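Local coordinates for serpin-12 (Manduca sexta, PDB 6CJ7), which probably inhibits serine proteases as a member of the serpin family, and controls prophenoloxidase activation in the larval hemolymph of the tobacco hornworm, at residues L101-F111 against N304-P313; K266-F275 against P349-F359. One frame throughout, in Å; residues are numbered along the deposited sequence.

Contact 1 (L101-F111 against N304-P313); sequences LSENFNLNPQF and NLGSHGSLSP
Asn106 and Ser307 form an antiparallel hydrogen-bonded pair, Asn106 N to Ser307 O at 2.8 Å and Ser307 N back to Asn106 O at 3.0 Å, in a small two-stranded sheet that Asn108 N extends by bonding to Leu305 O. A type I turn, Ser102 to Phe105, leads into one strand, and a type II' turn, His308 to Leu311, follows the other. A chi1 of 178° turns the His308 ring away from its backbone N and brings ND1 to Asn104 O at 2.7 Å; the N-H points at the oxygen at 158°, and the acceptor lies close to the imidazole plane. The edge of this imidazole points toward the face of the Phe105 ring in a T-shaped pair, centroids of the His308 and Phe105 rings 5.9 Å apart and planes at 63°. Pro313 CB lies over a face of Phe105, 3.8 Å from its centroid, in a CH-pi contact. At the other end Leu305 CG sits over the centre of a face of Phe111, 3.8 Å from the ring centroid, while Leu305 CD2 meets Leu101 CD1. Replacing Phe111 with an alanine would probably open a gap beside Leu305, leaving its isobutyl group without the aromatic face it rests on. Asn108 is the N-cap of helix 109-118: its OD1 accepts from Phe111 N at 2.9 Å, and its amide carbon packs on Asn304 O. One water links Asn106 O to Ser307 OG; another joins Asn106 ND2 to Gly309 N. This small long-range sheet sits at one tip of the serpin body: Leu101 pairs through its backbone with strand 123-126, Leu305 and Pro313 rest on Met165 of strand 165-174, and Leu305 and Phe111 touch Leu50 and Met49, respectively, of helix 40-51.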
# COMPACT_ATOMS: atom_id res chain seq x y z
N LEU A 101 10.83 1.15 -19.58
CA LEU A 101 10.42 1.66 -20.88
C LEU A 101 11.17 0.92 -21.99
O LEU A 101 12.41 0.89 -22.00
CB LEU A 101 10.70 3.16 -20.97
CG LEU A 101 10.42 3.78 -22.33
CD1 LEU A 101 8.92 3.83 -22.55
CD2 LEU A 101 11.01 5.17 -22.31
N SER A 102 10.41 0.36 -22.93
CA SER A 102 11.01 -0.36 -24.05
C SER A 102 12.05 0.49 -24.77
O SER A 102 11.85 1.69 -24.98
CB SER A 102 9.93 -0.78 -25.04
OG SER A 102 10.47 -1.12 -26.30
N GLU A 103 13.15 -0.15 -25.15
CA GLU A 103 14.19 0.55 -25.89
C GLU A 103 13.75 0.98 -27.29
O GLU A 103 14.52 1.66 -27.97
CB GLU A 103 15.44 -0.32 -26.00
CG GLU A 103 16.18 -0.49 -24.69
CD GLU A 103 17.49 -1.22 -24.87
OE1 GLU A 103 17.86 -1.46 -26.04
OE2 GLU A 103 18.14 -1.54 -23.85
N ASN A 104 12.54 0.63 -27.72
CA ASN A 104 11.98 1.24 -28.93
C ASN A 104 11.69 2.73 -28.73
O ASN A 104 11.55 3.46 -29.72
CB ASN A 104 10.71 0.52 -29.36
CG ASN A 104 10.98 -0.89 -29.85
OD1 ASN A 104 11.99 -1.15 -30.48
ND2 ASN A 104 10.06 -1.81 -29.55
N PHE A 105 11.60 3.18 -27.48
CA PHE A 105 11.31 4.57 -27.14
C PHE A 105 12.55 5.22 -26.54
O PHE A 105 13.30 4.58 -25.80
CB PHE A 105 10.13 4.65 -26.15
CG PHE A 105 8.83 4.21 -26.76
CD1 PHE A 105 8.49 2.87 -26.82
CD2 PHE A 105 7.96 5.15 -27.31
CE1 PHE A 105 7.30 2.47 -27.40
CE2 PHE A 105 6.77 4.75 -27.89
CZ PHE A 105 6.44 3.40 -27.94
N ASN A 106 12.75 6.49 -26.86
CA ASN A 106 13.79 7.28 -26.21
C ASN A 106 13.22 7.86 -24.92
O ASN A 106 12.14 8.46 -24.93
CB ASN A 106 14.28 8.40 -27.13
CG ASN A 106 14.96 7.86 -28.37
OD1 ASN A 106 15.88 7.05 -28.28
ND2 ASN A 106 14.50 8.30 -29.53
N LEU A 107 13.94 7.68 -23.82
CA LEU A 107 13.43 8.20 -22.56
C LEU A 107 13.57 9.72 -22.53
O LEU A 107 14.47 10.30 -23.15
CB LEU A 107 14.16 7.56 -21.37
CG LEU A 107 15.63 7.81 -21.05
CD1 LEU A 107 15.86 9.13 -20.33
CD2 LEU A 107 16.13 6.65 -20.20
N ASN A 108 12.64 10.37 -21.84
CA ASN A 108 12.70 11.81 -21.62
C ASN A 108 13.59 12.07 -20.40
O ASN A 108 13.27 11.60 -19.30
CB ASN A 108 11.29 12.35 -21.42
CG ASN A 108 11.25 13.85 -21.24
OD1 ASN A 108 11.59 14.37 -20.18
ND2 ASN A 108 10.82 14.56 -22.28
N PRO A 109 14.71 12.77 -20.56
CA PRO A 109 15.62 12.97 -19.41
C PRO A 109 15.00 13.77 -18.28
O PRO A 109 15.34 13.54 -17.12
CB PRO A 109 16.81 13.70 -20.03
CG PRO A 109 16.71 13.42 -21.51
CD PRO A 109 15.25 13.35 -21.80
N GLN A 110 14.09 14.70 -18.60
CA GLN A 110 13.44 15.49 -17.56
C GLN A 110 12.49 14.64 -16.73
O GLN A 110 12.44 14.78 -15.50
CB GLN A 110 12.71 16.68 -18.19
CG GLN A 110 11.91 17.53 -17.22
CD GLN A 110 11.38 18.80 -17.87
OE1 GLN A 110 10.67 18.76 -18.87
NE2 GLN A 110 11.72 19.95 -17.29
N PHE A 111 11.73 13.76 -17.39
CA PHE A 111 10.90 12.81 -16.64
C PHE A 111 11.77 11.95 -15.73
O PHE A 111 11.44 11.72 -14.56
CB PHE A 111 10.11 11.93 -17.62
CG PHE A 111 9.14 10.99 -16.95
CD1 PHE A 111 9.57 9.78 -16.41
CD2 PHE A 111 7.79 11.31 -16.85
CE1 PHE A 111 8.68 8.91 -15.81
CE2 PHE A 111 6.89 10.43 -16.25
CZ PHE A 111 7.34 9.24 -15.72
N ASN A 304 5.83 13.14 -23.04
CA ASN A 304 6.88 13.73 -22.21
C ASN A 304 7.47 12.72 -21.23
O ASN A 304 8.27 13.10 -20.36
CB ASN A 304 6.38 14.95 -21.47
CG ASN A 304 6.18 16.14 -22.37
OD1 ASN A 304 5.24 16.91 -22.18
ND2 ASN A 304 7.06 16.31 -23.35
N LEU A 305 7.07 11.45 -21.33
CA LEU A 305 7.75 10.34 -20.68
C LEU A 305 8.75 9.68 -21.62
O LEU A 305 9.88 9.38 -21.21
CB LEU A 305 6.70 9.34 -20.19
CG LEU A 305 7.13 8.14 -19.36
CD1 LEU A 305 5.92 7.60 -18.60
CD2 LEU A 305 7.70 7.04 -20.25
N GLY A 306 8.36 9.44 -22.87
CA GLY A 306 9.26 8.88 -23.87
C GLY A 306 8.66 9.05 -25.24
O GLY A 306 7.50 9.44 -25.39
N SER A 307 9.46 8.72 -26.26
CA SER A 307 9.03 9.03 -27.62
C SER A 307 9.62 8.03 -28.61
O SER A 307 10.74 7.55 -28.45
CB SER A 307 9.43 10.45 -28.02
OG SER A 307 10.84 10.62 -27.96
N HIS A 308 8.84 7.74 -29.65
CA HIS A 308 9.30 6.99 -30.82
C HIS A 308 8.85 7.81 -32.01
O HIS A 308 7.68 7.74 -32.40
CB HIS A 308 8.73 5.58 -30.84
CG HIS A 308 9.12 4.78 -32.05
ND1 HIS A 308 10.01 3.73 -31.98
CD2 HIS A 308 8.75 4.87 -33.35
CE1 HIS A 308 10.17 3.21 -33.19
NE2 HIS A 308 9.41 3.88 -34.03
N GLY A 309 9.76 8.60 -32.58
CA GLY A 309 9.32 9.61 -33.52
C GLY A 309 8.26 10.46 -32.85
O GLY A 309 8.43 10.93 -31.72
N SER A 310 7.12 10.62 -33.52
CA SER A 310 6.02 11.39 -32.96
C SER A 310 5.06 10.55 -32.14
O SER A 310 4.00 11.04 -31.75
CB SER A 310 5.26 12.08 -34.08
OG SER A 310 4.80 11.12 -35.00
N LEU A 311 5.41 9.29 -31.86
CA LEU A 311 4.54 8.40 -31.10
C LEU A 311 4.86 8.44 -29.62
O LEU A 311 6.03 8.47 -29.21
CB LEU A 311 4.66 6.95 -31.59
CG LEU A 311 4.24 6.65 -33.03
CD1 LEU A 311 4.42 5.17 -33.31
CD2 LEU A 311 2.81 7.08 -33.28
N SER A 312 3.80 8.39 -28.81
CA SER A 312 3.85 8.24 -27.36
C SER A 312 3.78 6.76 -26.99
O SER A 312 3.07 5.98 -27.63
CB SER A 312 2.69 8.97 -26.71
OG SER A 312 2.63 8.68 -25.33
N PRO A 313 4.50 6.33 -25.95
CA PRO A 313 4.24 5.01 -25.39
C PRO A 313 2.91 5.01 -24.64
O PRO A 313 2.31 6.05 -24.39
CB PRO A 313 5.41 4.80 -24.43
CG PRO A 313 5.73 6.20 -23.95
CD PRO A 313 5.46 7.11 -25.14
O HOH W 1 11.71 11.32 -25.43
O HOH W 2 12.29 9.33 -30.65

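Contact 2 (K266-F275 against P349-F359)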
# COMPACT_ATOMS: atom_id res chain seq x y z
N LYS A 266 -5.89 4.96 26.63
CA LYS A 266 -6.77 4.13 27.44
C LYS A 266 -6.03 2.87 27.86
O LYS A 266 -5.17 2.37 27.15
CB LYS A 266 -8.05 3.73 26.66
CG LYS A 266 -9.01 4.88 26.36
CD LYS A 266 -9.49 5.53 27.67
CE LYS A 266 -9.76 7.02 27.48
NZ LYS A 266 -8.91 7.86 28.37
N ASP A 267 -6.41 2.34 29.02
CA ASP A 267 -5.91 1.06 29.50
C ASP A 267 -6.59 -0.06 28.70
O ASP A 267 -7.79 -0.32 28.88
CB ASP A 267 -6.19 0.98 31.00
CG ASP A 267 -5.82 -0.36 31.63
OD1 ASP A 267 -5.18 -1.22 31.00
OD2 ASP A 267 -6.17 -0.54 32.82
N VAL A 268 -5.85 -0.68 27.78
CA VAL A 268 -6.40 -1.65 26.83
C VAL A 268 -5.79 -3.02 27.09
O VAL A 268 -4.56 -3.15 27.16
CB VAL A 268 -6.15 -1.23 25.37
CG1 VAL A 268 -6.61 -2.33 24.41
CG2 VAL A 268 -6.84 0.09 25.07
N ALA A 269 -6.64 -4.05 27.20
CA ALA A 269 -6.22 -5.44 27.13
C ALA A 269 -6.35 -5.91 25.69
O ALA A 269 -7.47 -6.07 25.19
CB ALA A 269 -7.06 -6.31 28.06
N LEU A 270 -5.22 -6.13 25.03
CA LEU A 270 -5.17 -6.36 23.59
C LEU A 270 -4.80 -7.80 23.27
O LEU A 270 -3.85 -8.35 23.85
CB LEU A 270 -4.15 -5.40 22.97
CG LEU A 270 -3.79 -5.59 21.49
CD1 LEU A 270 -4.97 -5.21 20.61
CD2 LEU A 270 -2.57 -4.74 21.14
N GLU A 271 -5.55 -8.43 22.36
CA GLU A 271 -5.19 -9.71 21.76
C GLU A 271 -5.20 -9.50 20.26
O GLU A 271 -6.26 -9.24 19.68
CB GLU A 271 -6.16 -10.82 22.16
CG GLU A 271 -6.16 -11.04 23.67
CD GLU A 271 -7.08 -12.16 24.13
OE1 GLU A 271 -7.58 -12.93 23.29
OE2 GLU A 271 -7.31 -12.27 25.35
N LEU A 272 -4.03 -9.61 19.64
CA LEU A 272 -3.84 -9.29 18.22
C LEU A 272 -3.19 -10.46 17.49
O LEU A 272 -2.06 -10.82 17.81
CB LEU A 272 -3.00 -8.01 18.07
CG LEU A 272 -2.82 -7.51 16.64
CD1 LEU A 272 -4.12 -6.95 16.11
CD2 LEU A 272 -1.71 -6.45 16.57
N PRO A 273 -3.84 -11.07 16.48
CA PRO A 273 -3.19 -12.17 15.76
C PRO A 273 -1.95 -11.69 15.03
O PRO A 273 -1.94 -10.64 14.38
CB PRO A 273 -4.28 -12.64 14.78
CG PRO A 273 -5.48 -11.85 15.04
CD PRO A 273 -5.16 -10.69 15.91
N LYS A 274 -0.88 -12.48 15.14
CA LYS A 274 0.25 -12.35 14.23
C LYS A 274 -0.20 -12.64 12.81
O LYS A 274 -0.98 -13.57 12.57
CB LYS A 274 1.36 -13.36 14.58
CG LYS A 274 2.13 -13.09 15.82
CD LYS A 274 3.59 -13.49 15.63
CE LYS A 274 3.83 -14.95 15.92
NZ LYS A 274 5.30 -15.24 15.93
N PHE A 275 0.31 -11.86 11.86
CA PHE A 275 0.03 -12.17 10.46
C PHE A 275 1.15 -11.65 9.58
O PHE A 275 1.91 -10.75 9.96
CB PHE A 275 -1.33 -11.60 10.01
CG PHE A 275 -1.42 -10.11 10.03
CD1 PHE A 275 -0.98 -9.34 8.95
CD2 PHE A 275 -1.98 -9.45 11.11
CE1 PHE A 275 -1.07 -7.96 8.97
CE2 PHE A 275 -2.09 -8.08 11.14
CZ PHE A 275 -1.63 -7.32 10.07
N PRO A 349 -9.65 -3.59 32.51
CA PRO A 349 -9.20 -2.58 31.55
C PRO A 349 -10.36 -1.72 31.08
O PRO A 349 -11.52 -2.13 31.11
CB PRO A 349 -8.62 -3.42 30.41
CG PRO A 349 -9.34 -4.71 30.48
CD PRO A 349 -9.55 -4.95 31.96
N SER A 350 -10.02 -0.50 30.65
CA SER A 350 -11.03 0.38 30.08
C SER A 350 -11.61 -0.20 28.80
O SER A 350 -12.80 -0.00 28.50
CB SER A 350 -10.44 1.76 29.80
OG SER A 350 -9.57 2.16 30.85
N LEU A 351 -10.80 -0.93 28.04
CA LEU A 351 -11.21 -1.46 26.75
C LEU A 351 -10.60 -2.84 26.57
O LEU A 351 -9.39 -3.01 26.79
CB LEU A 351 -10.78 -0.53 25.61
CG LEU A 351 -11.01 -0.98 24.17
CD1 LEU A 351 -12.49 -1.19 23.91
CD2 LEU A 351 -10.43 0.02 23.18
N TYR A 352 -11.42 -3.81 26.20
CA TYR A 352 -10.95 -5.08 25.67
C TYR A 352 -10.93 -4.99 24.16
O TYR A 352 -11.94 -4.65 23.54
CB TYR A 352 -11.86 -6.23 26.10
CG TYR A 352 -11.75 -6.64 27.55
CD1 TYR A 352 -10.75 -7.51 27.97
CD2 TYR A 352 -12.65 -6.17 28.49
CE1 TYR A 352 -10.65 -7.90 29.29
CE2 TYR A 352 -12.56 -6.55 29.82
CZ TYR A 352 -11.56 -7.42 30.21
OH TYR A 352 -11.46 -7.80 31.52
N PHE A 353 -9.78 -5.30 23.56
CA PHE A 353 -9.63 -5.29 22.11
C PHE A 353 -9.13 -6.66 21.69
O PHE A 353 -7.92 -6.94 21.72
CB PHE A 353 -8.68 -4.18 21.65
CG PHE A 353 -8.78 -3.87 20.18
CD1 PHE A 353 -8.21 -4.71 19.23
CD2 PHE A 353 -9.43 -2.72 19.73
CE1 PHE A 353 -8.29 -4.43 17.87
CE2 PHE A 353 -9.52 -2.43 18.36
CZ PHE A 353 -8.94 -3.29 17.43
N ARG A 354 -10.05 -7.53 21.29
CA ARG A 354 -9.71 -8.89 20.92
C ARG A 354 -10.06 -9.06 19.45
O ARG A 354 -11.24 -9.13 19.09
CB ARG A 354 -10.45 -9.89 21.81
CG ARG A 354 -10.59 -11.28 21.24
CD ARG A 354 -11.06 -12.22 22.30
NE ARG A 354 -12.38 -11.85 22.81
CZ ARG A 354 -12.90 -12.35 23.93
NH1 ARG A 354 -12.21 -13.23 24.64
NH2 ARG A 354 -14.11 -11.95 24.33
N ALA A 355 -9.04 -9.12 18.61
CA ALA A 355 -9.22 -9.19 17.16
C ALA A 355 -9.26 -10.65 16.70
O ALA A 355 -8.39 -11.11 15.96
CB ALA A 355 -8.12 -8.41 16.46
N ASN A 356 -10.29 -11.36 17.16
CA ASN A 356 -10.49 -12.77 16.86
C ASN A 356 -11.58 -12.98 15.81
O ASN A 356 -12.22 -14.04 15.76
CB ASN A 356 -10.81 -13.55 18.14
CG ASN A 356 -12.11 -13.11 18.79
OD1 ASN A 356 -12.78 -12.18 18.34
ND2 ASN A 356 -12.48 -13.79 19.87
N LYS A 357 -11.79 -11.96 14.99
CA LYS A 357 -12.74 -11.95 13.90
C LYS A 357 -12.20 -10.95 12.89
O LYS A 357 -11.26 -10.20 13.20
CB LYS A 357 -14.14 -11.56 14.38
CG LYS A 357 -14.24 -10.17 14.96
CD LYS A 357 -15.66 -9.90 15.44
CE LYS A 357 -15.77 -8.55 16.11
NZ LYS A 357 -17.19 -8.13 16.28
N PRO A 358 -12.75 -10.92 11.67
CA PRO A 358 -12.18 -10.04 10.64
C PRO A 358 -12.07 -8.57 11.06
O PRO A 358 -12.96 -8.03 11.73
CB PRO A 358 -13.14 -10.22 9.46
CG PRO A 358 -13.58 -11.60 9.59
CD PRO A 358 -13.73 -11.85 11.09
N PHE A 359 -10.98 -7.94 10.65
CA PHE A 359 -10.66 -6.59 11.09
C PHE A 359 -9.86 -5.88 10.01
O PHE A 359 -9.40 -6.50 9.05
CB PHE A 359 -9.88 -6.59 12.42
CG PHE A 359 -8.54 -7.28 12.35
CD1 PHE A 359 -8.44 -8.64 12.62
CD2 PHE A 359 -7.39 -6.56 12.08
CE1 PHE A 359 -7.21 -9.28 12.57
CE2 PHE A 359 -6.16 -7.19 12.03
CZ PHE A 359 -6.06 -8.54 12.28
O HOH W 3 -8.00 4.05 30.77
O HOH W 4 -9.80 -14.47 24.67
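The parallel pairing of strand 266-273 with strand 351-354, which puts Val268 beside Leu351 and Leu270 beside Phe353, fits strands s2C and s1C of serpin sheet C, the latter following the reactive-centre loop. The axes of the two strand segments approach to 4.7 Å, 4° from parallel. Ala269 is held by both its backbone N and its backbone O, Ala269 N to Leu351 O at 3.0 Å and Phe353 N to Ala269 O at 2.9 Å, the latter almost straight at 178°; Glu271 repeats this with Phe353 O and Ala355 N. On one face the apolar chains lie side by side: Val268 CG1 meets Phe353 CB, and Leu270 CD1 touches Phe353 CD1 at 3.6 Å. On the other, Ala269 CB fits against Pro349 CG (3.7 Å) and Tyr352 CD1. Glu271 and Arg354 also run alongside, but Glu271 OE1 stays 4.8 Å from Arg354 NH1, carboxylate and guanidinium planes nearly perpendicular, and a water joins the two atoms. At the end of strand 266-273, Pro273 CG packs on Phe359 CE1 at 4.0 Å, and its CD rests on Ala355 CB; the buried Ala355 O has no polar partner. Asp267 OD2 makes a salt bridge to Arg207. Strand 198-215 pairs along the far edge of 266-273, while Leu225 touches Leu270 and Leu272, and Val236 of strand 232-239 packs against Phe353 and Phe359.

From the N terminus the chain meets 101-111, then 266-275, then 304-313 and finally 349-359, so the two contacts cross. Contact 1 closes a loop of 192 residues, and contact 2 opens inside it but closes beyond it, across 73 residues. They stand on opposite sides of the chain's centre, centres about 51 Å apart and nearest atoms about 31 Å. Contact 1 joins the connection from strand 92-102 into helix 109-118 to the segment preceding strand 317-326. Contact 2 joins strand 265-282, which also pairs with 317-326, to the strand that follows residues 332-346, which are not modelled. Strand 317-326 thus lies between the two closures along the chain.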